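Local coordinates for protein trehalose-6-phosphate phosphatase (PDB 5DXI) that belongs to the trehalose-phosphatase family of the HAD superfamily and binds a magnesium ion and beryllium trifluoride in its core and a glycan between core and cap, at residues 10-15 against 265-270; 92-97 against 196-201; 120-125 against 131-136. All blocks are in the same frame, centred on the assembly; numbering follows the deposited sequence.

Interaction 1. Residues 10-15 against 265-270; sequences RPLLLN and GVYPVA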
# COMPACT_ATOMS: atom_id res chain seq x y z
N ARG A 10 -6.88 14.33 -13.40
CA ARG A 10 -7.93 14.38 -12.38
C ARG A 10 -9.36 14.49 -12.96
O ARG A 10 -10.25 13.80 -12.48
CB ARG A 10 -7.64 15.50 -11.39
CG ARG A 10 -6.26 15.36 -10.74
CD ARG A 10 -6.06 16.29 -9.57
NE ARG A 10 -4.65 16.61 -9.34
CZ ARG A 10 -4.22 17.34 -8.32
NH1 ARG A 10 -5.10 17.79 -7.42
NH2 ARG A 10 -2.93 17.62 -8.18
N PRO A 11 -9.57 15.33 -14.01
CA PRO A 11 -10.93 15.37 -14.58
C PRO A 11 -11.43 14.04 -15.12
O PRO A 11 -12.61 13.72 -14.93
CB PRO A 11 -10.79 16.41 -15.70
CG PRO A 11 -9.75 17.35 -15.17
CD PRO A 11 -8.74 16.45 -14.51
N LEU A 12 -10.56 13.28 -15.79
CA LEU A 12 -10.93 11.95 -16.27
C LEU A 12 -11.24 11.03 -15.08
O LEU A 12 -12.21 10.28 -15.12
CB LEU A 12 -9.80 11.34 -17.13
CG LEU A 12 -9.96 9.85 -17.48
CD1 LEU A 12 -11.27 9.61 -18.21
CD2 LEU A 12 -8.79 9.32 -18.30
N LEU A 13 -10.40 11.08 -14.05
CA LEU A 13 -10.62 10.24 -12.88
C LEU A 13 -12.02 10.52 -12.32
O LEU A 13 -12.79 9.59 -12.03
CB LEU A 13 -9.55 10.47 -11.80
CG LEU A 13 -9.64 9.50 -10.61
CD1 LEU A 13 -9.24 8.08 -11.04
CD2 LEU A 13 -8.76 9.97 -9.49
N LEU A 14 -12.34 11.81 -12.23
CA LEU A 14 -13.64 12.26 -11.71
C LEU A 14 -14.77 11.74 -12.59
O LEU A 14 -15.78 11.24 -12.09
CB LEU A 14 -13.67 13.79 -11.64
CG LEU A 14 -14.95 14.47 -11.11
CD1 LEU A 14 -15.30 14.00 -9.70
CD2 LEU A 14 -14.79 15.99 -11.15
N ASN A 15 -14.59 11.84 -13.91
CA ASN A 15 -15.62 11.36 -14.83
C ASN A 15 -15.85 9.86 -14.72
O ASN A 15 -16.99 9.40 -14.74
CB ASN A 15 -15.27 11.75 -16.26
CG ASN A 15 -15.52 13.22 -16.52
OD1 ASN A 15 -16.40 13.82 -15.89
ND2 ASN A 15 -14.75 13.82 -17.44
N GLY A 265 -11.45 1.04 -15.98
CA GLY A 265 -11.52 1.83 -14.76
C GLY A 265 -10.39 1.60 -13.77
O GLY A 265 -10.51 1.95 -12.60
N VAL A 266 -9.26 1.08 -14.25
CA VAL A 266 -8.15 0.76 -13.36
C VAL A 266 -7.12 1.89 -13.28
O VAL A 266 -6.47 2.23 -14.27
CB VAL A 266 -7.45 -0.54 -13.82
CG1 VAL A 266 -6.36 -0.93 -12.83
CG2 VAL A 266 -8.47 -1.66 -13.95
N TYR A 267 -6.96 2.47 -12.09
CA TYR A 267 -6.03 3.59 -11.95
C TYR A 267 -4.98 3.37 -10.85
O TYR A 267 -5.17 3.74 -9.69
CB TYR A 267 -6.80 4.89 -11.69
CG TYR A 267 -7.82 5.25 -12.76
CD1 TYR A 267 -7.44 5.94 -13.91
CD2 TYR A 267 -9.16 4.94 -12.60
CE1 TYR A 267 -8.37 6.27 -14.89
CE2 TYR A 267 -10.10 5.27 -13.56
CZ TYR A 267 -9.69 5.94 -14.70
OH TYR A 267 -10.64 6.26 -15.65
N PRO A 268 -3.85 2.73 -11.22
CA PRO A 268 -2.74 2.66 -10.27
C PRO A 268 -1.91 3.94 -10.36
O PRO A 268 -1.39 4.28 -11.42
CB PRO A 268 -1.94 1.45 -10.73
CG PRO A 268 -2.28 1.29 -12.19
CD PRO A 268 -3.61 1.95 -12.45
N VAL A 269 -1.77 4.62 -9.23
CA VAL A 269 -1.20 5.96 -9.21
C VAL A 269 -0.10 6.06 -8.15
O VAL A 269 -0.35 5.83 -6.97
CB VAL A 269 -2.29 7.02 -8.92
CG1 VAL A 269 -1.69 8.41 -9.00
CG2 VAL A 269 -3.46 6.87 -9.89
N ALA A 270 1.11 6.40 -8.58
CA ALA A 270 2.21 6.56 -7.63
C ALA A 270 2.18 7.93 -6.96
O ALA A 270 1.79 8.92 -7.57
CB ALA A 270 3.56 6.35 -8.32

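Interaction 2. Residues 92-97 against 196-201; sequences CFMKDI and KRLVLH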
# COMPACT_ATOMS: atom_id res chain seq x y z
N CYS A 92 0.12 -9.31 5.33
CA CYS A 92 0.03 -10.43 6.27
C CYS A 92 -1.35 -10.56 6.91
O CYS A 92 -1.77 -11.67 7.27
CB CYS A 92 1.09 -10.30 7.36
SG CYS A 92 2.78 -10.48 6.70
N PHE A 93 -2.07 -9.44 7.03
CA PHE A 93 -3.36 -9.45 7.73
C PHE A 93 -4.42 -8.69 6.95
O PHE A 93 -4.10 -7.73 6.27
CB PHE A 93 -3.25 -8.82 9.13
CG PHE A 93 -2.28 -9.52 10.04
CD1 PHE A 93 -0.94 -9.19 10.04
CD2 PHE A 93 -2.72 -10.51 10.91
CE1 PHE A 93 -0.05 -9.85 10.87
CE2 PHE A 93 -1.84 -11.17 11.74
CZ PHE A 93 -0.51 -10.84 11.73
N MET A 94 -5.68 -9.13 7.05
CA MET A 94 -6.82 -8.45 6.44
C MET A 94 -7.97 -8.34 7.42
O MET A 94 -8.21 -9.26 8.19
CB MET A 94 -7.33 -9.19 5.20
CG MET A 94 -6.51 -9.07 3.98
SD MET A 94 -7.28 -9.95 2.60
CE MET A 94 -8.57 -8.82 2.09
N LYS A 95 -8.71 -7.24 7.37
CA LYS A 95 -9.94 -7.18 8.16
C LYS A 95 -11.05 -6.49 7.38
O LYS A 95 -10.98 -5.29 7.08
CB LYS A 95 -9.71 -6.49 9.51
CG LYS A 95 -10.94 -6.61 10.44
CD LYS A 95 -10.74 -6.00 11.82
CE LYS A 95 -10.81 -4.49 11.76
NZ LYS A 95 -11.23 -3.89 13.07
N ASP A 96 -12.08 -7.27 7.04
CA ASP A 96 -13.25 -6.77 6.33
C ASP A 96 -13.95 -5.67 7.11
O ASP A 96 -13.87 -5.61 8.34
CB ASP A 96 -14.23 -7.90 6.05
CG ASP A 96 -13.87 -8.68 4.80
OD1 ASP A 96 -13.92 -8.08 3.71
OD2 ASP A 96 -13.56 -9.89 4.90
N ILE A 97 -14.67 -4.82 6.38
CA ILE A 97 -15.38 -3.69 6.97
C ILE A 97 -16.40 -4.14 8.02
O ILE A 97 -16.52 -3.54 9.09
CB ILE A 97 -16.06 -2.86 5.87
CG1 ILE A 97 -14.99 -2.25 4.96
CG2 ILE A 97 -16.91 -1.76 6.49
CD1 ILE A 97 -15.51 -1.41 3.80
N LYS A 196 -5.45 -8.44 -5.37
CA LYS A 196 -6.10 -9.53 -6.12
C LYS A 196 -7.33 -10.06 -5.37
O LYS A 196 -8.38 -10.28 -5.97
CB LYS A 196 -5.10 -10.66 -6.39
CG LYS A 196 -5.68 -11.88 -7.10
CD LYS A 196 -4.56 -12.80 -7.62
CE LYS A 196 -3.89 -13.59 -6.50
NZ LYS A 196 -2.69 -14.36 -6.97
N ARG A 197 -7.21 -10.24 -4.06
CA ARG A 197 -8.32 -10.77 -3.27
C ARG A 197 -9.49 -9.81 -3.18
O ARG A 197 -10.63 -10.23 -2.96
CB ARG A 197 -7.85 -11.14 -1.87
CG ARG A 197 -7.02 -12.41 -1.83
CD ARG A 197 -6.45 -12.61 -0.44
NE ARG A 197 -5.54 -13.75 -0.38
CZ ARG A 197 -5.70 -14.75 0.49
NH1 ARG A 197 -6.71 -14.72 1.34
NH2 ARG A 197 -4.84 -15.76 0.51
N LEU A 198 -9.22 -8.52 -3.37
CA LEU A 198 -10.24 -7.48 -3.25
C LEU A 198 -10.88 -7.15 -4.57
O LEU A 198 -12.08 -6.87 -4.64
CB LEU A 198 -9.65 -6.22 -2.63
CG LEU A 198 -9.24 -6.32 -1.17
CD1 LEU A 198 -8.55 -5.02 -0.70
CD2 LEU A 198 -10.45 -6.65 -0.26
N VAL A 199 -10.07 -7.17 -5.63
CA VAL A 199 -10.54 -6.83 -6.96
C VAL A 199 -11.28 -8.00 -7.61
O VAL A 199 -12.39 -7.85 -8.12
CB VAL A 199 -9.37 -6.39 -7.86
CG1 VAL A 199 -9.77 -6.39 -9.33
CG2 VAL A 199 -8.85 -5.04 -7.41
N LEU A 200 -10.66 -9.18 -7.59
CA LEU A 200 -11.28 -10.35 -8.20
C LEU A 200 -12.19 -11.00 -7.19
O LEU A 200 -11.91 -12.09 -6.69
CB LEU A 200 -10.22 -11.34 -8.69
CG LEU A 200 -9.27 -10.78 -9.75
CD1 LEU A 200 -8.24 -11.84 -10.10
CD2 LEU A 200 -10.02 -10.30 -10.99
N HIS A 201 -13.29 -10.32 -6.90
CA HIS A 201 -14.15 -10.66 -5.77
C HIS A 201 -15.46 -9.90 -5.93
O HIS A 201 -15.46 -8.76 -6.40
CB HIS A 201 -13.46 -10.29 -4.45
CG HIS A 201 -14.03 -10.97 -3.24
ND1 HIS A 201 -13.83 -12.30 -2.96
CD2 HIS A 201 -14.78 -10.48 -2.21
CE1 HIS A 201 -14.43 -12.61 -1.83
NE2 HIS A 201 -15.01 -11.53 -1.35

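Interaction 3. Residues 120-125 against 131-136; sequences IFKYYT and SNIERK. With GLC (alpha-D-glucopyranose), chain C.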
# COMPACT_ATOMS: atom_id res chain seq x y z
N ILE A 120 20.59 -9.78 12.72
CA ILE A 120 21.31 -9.01 11.72
C ILE A 120 21.01 -7.51 11.90
O ILE A 120 21.92 -6.68 11.82
CB ILE A 120 20.96 -9.49 10.30
CG1 ILE A 120 21.50 -10.91 10.10
CG2 ILE A 120 21.51 -8.53 9.24
CD1 ILE A 120 21.03 -11.60 8.82
N PHE A 121 19.74 -7.19 12.17
CA PHE A 121 19.32 -5.81 12.39
C PHE A 121 20.00 -5.23 13.64
O PHE A 121 20.34 -4.04 13.67
CB PHE A 121 17.80 -5.70 12.53
CG PHE A 121 17.06 -5.66 11.20
CD1 PHE A 121 17.74 -5.40 10.02
CD2 PHE A 121 15.68 -5.87 11.14
CE1 PHE A 121 17.07 -5.37 8.80
CE2 PHE A 121 15.00 -5.83 9.93
CZ PHE A 121 15.69 -5.58 8.75
N LYS A 122 20.17 -6.05 14.67
CA LYS A 122 20.82 -5.58 15.90
C LYS A 122 22.27 -5.15 15.64
O LYS A 122 22.74 -4.15 16.18
CB LYS A 122 20.76 -6.65 16.99
CG LYS A 122 19.42 -6.73 17.70
CD LYS A 122 19.40 -7.85 18.72
CE LYS A 122 18.17 -7.77 19.60
NZ LYS A 122 17.96 -9.03 20.37
N TYR A 123 22.96 -5.91 14.79
CA TYR A 123 24.32 -5.57 14.40
C TYR A 123 24.40 -4.22 13.68
O TYR A 123 25.27 -3.40 13.99
CB TYR A 123 24.90 -6.67 13.51
CG TYR A 123 26.26 -6.35 12.90
CD1 TYR A 123 27.43 -6.60 13.60
CD2 TYR A 123 26.35 -5.83 11.61
CE1 TYR A 123 28.67 -6.31 13.04
CE2 TYR A 123 27.58 -5.55 11.04
CZ TYR A 123 28.74 -5.79 11.76
OH TYR A 123 29.96 -5.50 11.20
N TYR A 124 23.51 -4.00 12.72
CA TYR A 124 23.57 -2.76 11.95
C TYR A 124 23.00 -1.60 12.74
O TYR A 124 23.37 -0.45 12.50
CB TYR A 124 22.86 -2.93 10.61
CG TYR A 124 23.67 -3.76 9.64
CD1 TYR A 124 24.68 -3.18 8.88
CD2 TYR A 124 23.45 -5.12 9.51
CE1 TYR A 124 25.44 -3.93 8.01
CE2 TYR A 124 24.20 -5.88 8.64
CZ TYR A 124 25.19 -5.28 7.89
OH TYR A 124 25.94 -6.04 7.02
N THR A 125 22.11 -1.88 13.68
CA THR A 125 21.59 -0.85 14.58
C THR A 125 22.73 -0.31 15.45
O THR A 125 22.88 0.90 15.64
CB THR A 125 20.45 -1.36 15.49
OG1 THR A 125 19.30 -1.68 14.70
CG2 THR A 125 20.07 -0.32 16.51
N SER A 131 19.32 4.85 14.47
CA SER A 131 18.50 3.80 13.84
C SER A 131 17.79 2.98 14.92
O SER A 131 18.22 2.97 16.07
CB SER A 131 19.37 2.90 12.96
OG SER A 131 20.21 2.06 13.74
N ASN A 132 16.68 2.33 14.56
CA ASN A 132 16.02 1.41 15.49
C ASN A 132 15.25 0.30 14.77
O ASN A 132 14.98 0.38 13.57
CB ASN A 132 15.08 2.15 16.44
CG ASN A 132 13.79 2.57 15.78
OD1 ASN A 132 13.78 3.43 14.91
ND2 ASN A 132 12.68 1.99 16.23
N ILE A 133 14.90 -0.72 15.54
CA ILE A 133 14.22 -1.90 15.03
C ILE A 133 12.75 -1.86 15.41
O ILE A 133 12.42 -1.63 16.57
CB ILE A 133 14.84 -3.19 15.59
CG1 ILE A 133 16.28 -3.36 15.10
CG2 ILE A 133 14.01 -4.42 15.20
CD1 ILE A 133 17.04 -4.45 15.82
N GLU A 134 11.87 -2.09 14.45
CA GLU A 134 10.44 -2.21 14.74
C GLU A 134 10.03 -3.66 14.50
O GLU A 134 10.05 -4.15 13.37
CB GLU A 134 9.62 -1.27 13.86
CG GLU A 134 8.13 -1.33 14.12
CD GLU A 134 7.32 -0.51 13.12
OE1 GLU A 134 7.90 0.04 12.14
OE2 GLU A 134 6.10 -0.40 13.34
N ARG A 135 9.65 -4.34 15.58
CA ARG A 135 9.20 -5.73 15.50
C ARG A 135 7.69 -5.78 15.46
O ARG A 135 7.02 -5.54 16.45
CB ARG A 135 9.72 -6.54 16.69
CG ARG A 135 11.23 -6.69 16.70
CD ARG A 135 11.78 -7.16 18.04
NE ARG A 135 13.23 -7.09 18.01
CZ ARG A 135 13.95 -6.06 18.47
NH1 ARG A 135 13.34 -5.03 19.04
NH2 ARG A 135 15.27 -6.09 18.36
N LYS A 136 7.13 -6.08 14.29
CA LYS A 136 5.69 -6.21 14.22
C LYS A 136 5.37 -7.69 14.46
O LYS A 136 6.25 -8.44 14.87
CB LYS A 136 5.18 -5.70 12.88
CG LYS A 136 5.61 -4.26 12.58
CD LYS A 136 5.28 -3.91 11.14
CE LYS A 136 6.22 -2.88 10.57
NZ LYS A 136 5.91 -2.55 9.16
C1 GLC C . 6.03 3.53 8.44
C2 GLC C . 6.12 2.48 9.53
C3 GLC C . 6.55 1.14 8.91
C4 GLC C . 5.57 0.77 7.81
C5 GLC C . 5.53 1.89 6.78
C6 GLC C . 4.47 1.59 5.74
O1 GLC C . 7.32 3.79 7.89
O2 GLC C . 7.07 2.90 10.50
O3 GLC C . 6.54 0.12 9.90
O4 GLC C . 5.97 -0.46 7.17
O5 GLC C . 5.16 3.12 7.39
O6 GLC C . 3.18 1.63 6.36

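Interaction 1. Residues 10-15 against 265-270
Leu13 and Tyr267 carry this contact, with Leu12 at its margin. It is a piece of the Rossmann-like HAD core, where helix 10-19 packs over the central, mostly parallel sheet and meets strand 266-271. No hydrogen bond crosses between 10-15 and 265-270; a single aromatic side chain spans most of the gap, the nearest CA atoms being those of Leu13 and Tyr267 at 8.1 Å.

Starting from the strand, Tyr267 CB points at the helix and comes to 4.1 Å from Leu13 CD1. The first torsion places CG beside the backbone N and anti to the carbonyl carbon (chi1 -58°), which carries the ring toward the helix, against Leu13. There CG lies 3.6 Å from Leu13 CD1, and CD2, the closest ring atom, 3.5 Å from the same methyl. The methyl sits above the CG-CD2 side of the ring, with CD1 and CE2 of the tyrosine both farther from it. This is a CH-pi contact: Leu13 CD1 is 3.7 Å from the Tyr267 ring centroid, 20° off the normal, over the face but shifted toward the rim. The two side chains run past one another in opposite directions.

Around this pair, Leu13 also touches Phe227 of the neighbouring strand 227-232 and Thr293 of helix 287-298. That last helix is tied to helix 10-19 by the salt bridge between Arg10 NH1 and Glu292 OE1. Val266 and Pro268, on either side of Tyr267 in the strand, turn instead to helix 235-253, so the sheet is covered on both faces here.

At the far end of the tyrosine, Leu12 crosses the side chain at about a right angle, and its CG reaches the phenolic OH of Tyr267 at 4.1 Å.

Interaction 2. Residues 92-97 against 196-201
Leu200 N donates to Lys196 O at 3.0 Å, closing the final turn of helix 191-199, and this turn holds out Arg197 and Leu198 to Met94 of strand 93-95. The contact belongs to the HAD core: Met94 sits where the central sheet runs on into antiparallel strands, and the helix packs against that sheet.

The backbones stay well apart, with the CA atoms of Met94 and Arg197 10.1 Å from each other, and side chains from both segments bridge the gap, Met94 contributing most. Its chain is straight through chi2, then bends at chi3 (78°), which swings the methyl round to the leucine. Met94 CE lies 3.7 Å from Leu198 CD2, the two side chains passing in opposite directions. Further back along the thioether, Met94 SD touches the aliphatic part of the arginine, 4.1 Å from Arg197 CD, in a looser van der Waals contact.

Trp65 of strand 62-67 touches both Met94 and Leu198, and Leu198 goes on to Leu24 and Leu26 of strand 23-27. Gln207 links the two segments by polar bonds: its backbone N binds Asp96 OD2, and its side-chain NE2 binds Arg197 O.

Interaction 3. Residues 120-125 against 131-136
Ile133 fits against the helix between Phe121, Lys122 and Thr125. Its CD1 lies 3.6 Å from Phe121 CB, and its CG1 3.5 Å from Thr125 OG1. Two residues back along the chain from Ile133, Ser131 OG comes to 3.3 Å from Thr125 CA. At the exposed end Lys122 crosses Arg135 at about a right angle, Lys122 CE standing 3.6 Å from Arg135 NH2.

Helix segment 120-125 and strand 132-135 run nearly antiparallel, at 155°, the chain turning back after the helix; the strand edges the four-stranded antiparallel sheet of the cap domain. The hydroxyl beside Ile133 is tied down within the helix, for Thr125 OG1 donates to Phe121 O at 2.8 Å, from 43° above the carbonyl plane. The OG1 bond to Phe121 O goes with a first torsion (chi1 -67°) which sets OG1 beside the backbone N. Thr125 N reaches the same oxygen from the other face, so two donors grip it.

Further out, Ser131 OG binds Thr128 O in the connecting turn, and Arg135 NH2 makes a salt bridge with Asp118, which probably eases the closeness of the two cationic side chains. Phe121 meets Trp142 of the next strand.

Glu134 points away from the helix, and beyond the strand it and Lys136 hold alpha-D-glucopyranose. Glu134 OE1, positioned by a hydrogen bond with His143 NE2, accepts from the sugar O3 at 2.6 Å, with a weak second bond from O2. Lys136 NZ donates to O3 at 2.8 Å and to O4 at 2.9 Å. Glu183, which pairs with Lys136, binds the sugar too, as do Asp30 and Ser68. The O3 hydroxyl thus gives to a carboxylate and receives from the ammonium group of Lys136, which probably polarises it and fixes its orientation.

Overall arrangement
Interactions 1 and 2 both reach the large mixed sheet of the HAD core, their centres 21 Å apart and their nearest atoms about 7 Å. Interaction 3 lies in the cap domain, its centre 30 Å from that of interaction 2 and 38 Å from that of interaction 1, across the centre of the chain. Along the sequence the three close like brackets, 10-15 and 265-270 outermost. The cap elements fall between core strands 85-88 to 103-104 and core helix 191-199, consistent with a cap inserted in the core. Core residues hold the magnesium ion and beryllium trifluoride, and the glycan lies between core and cap.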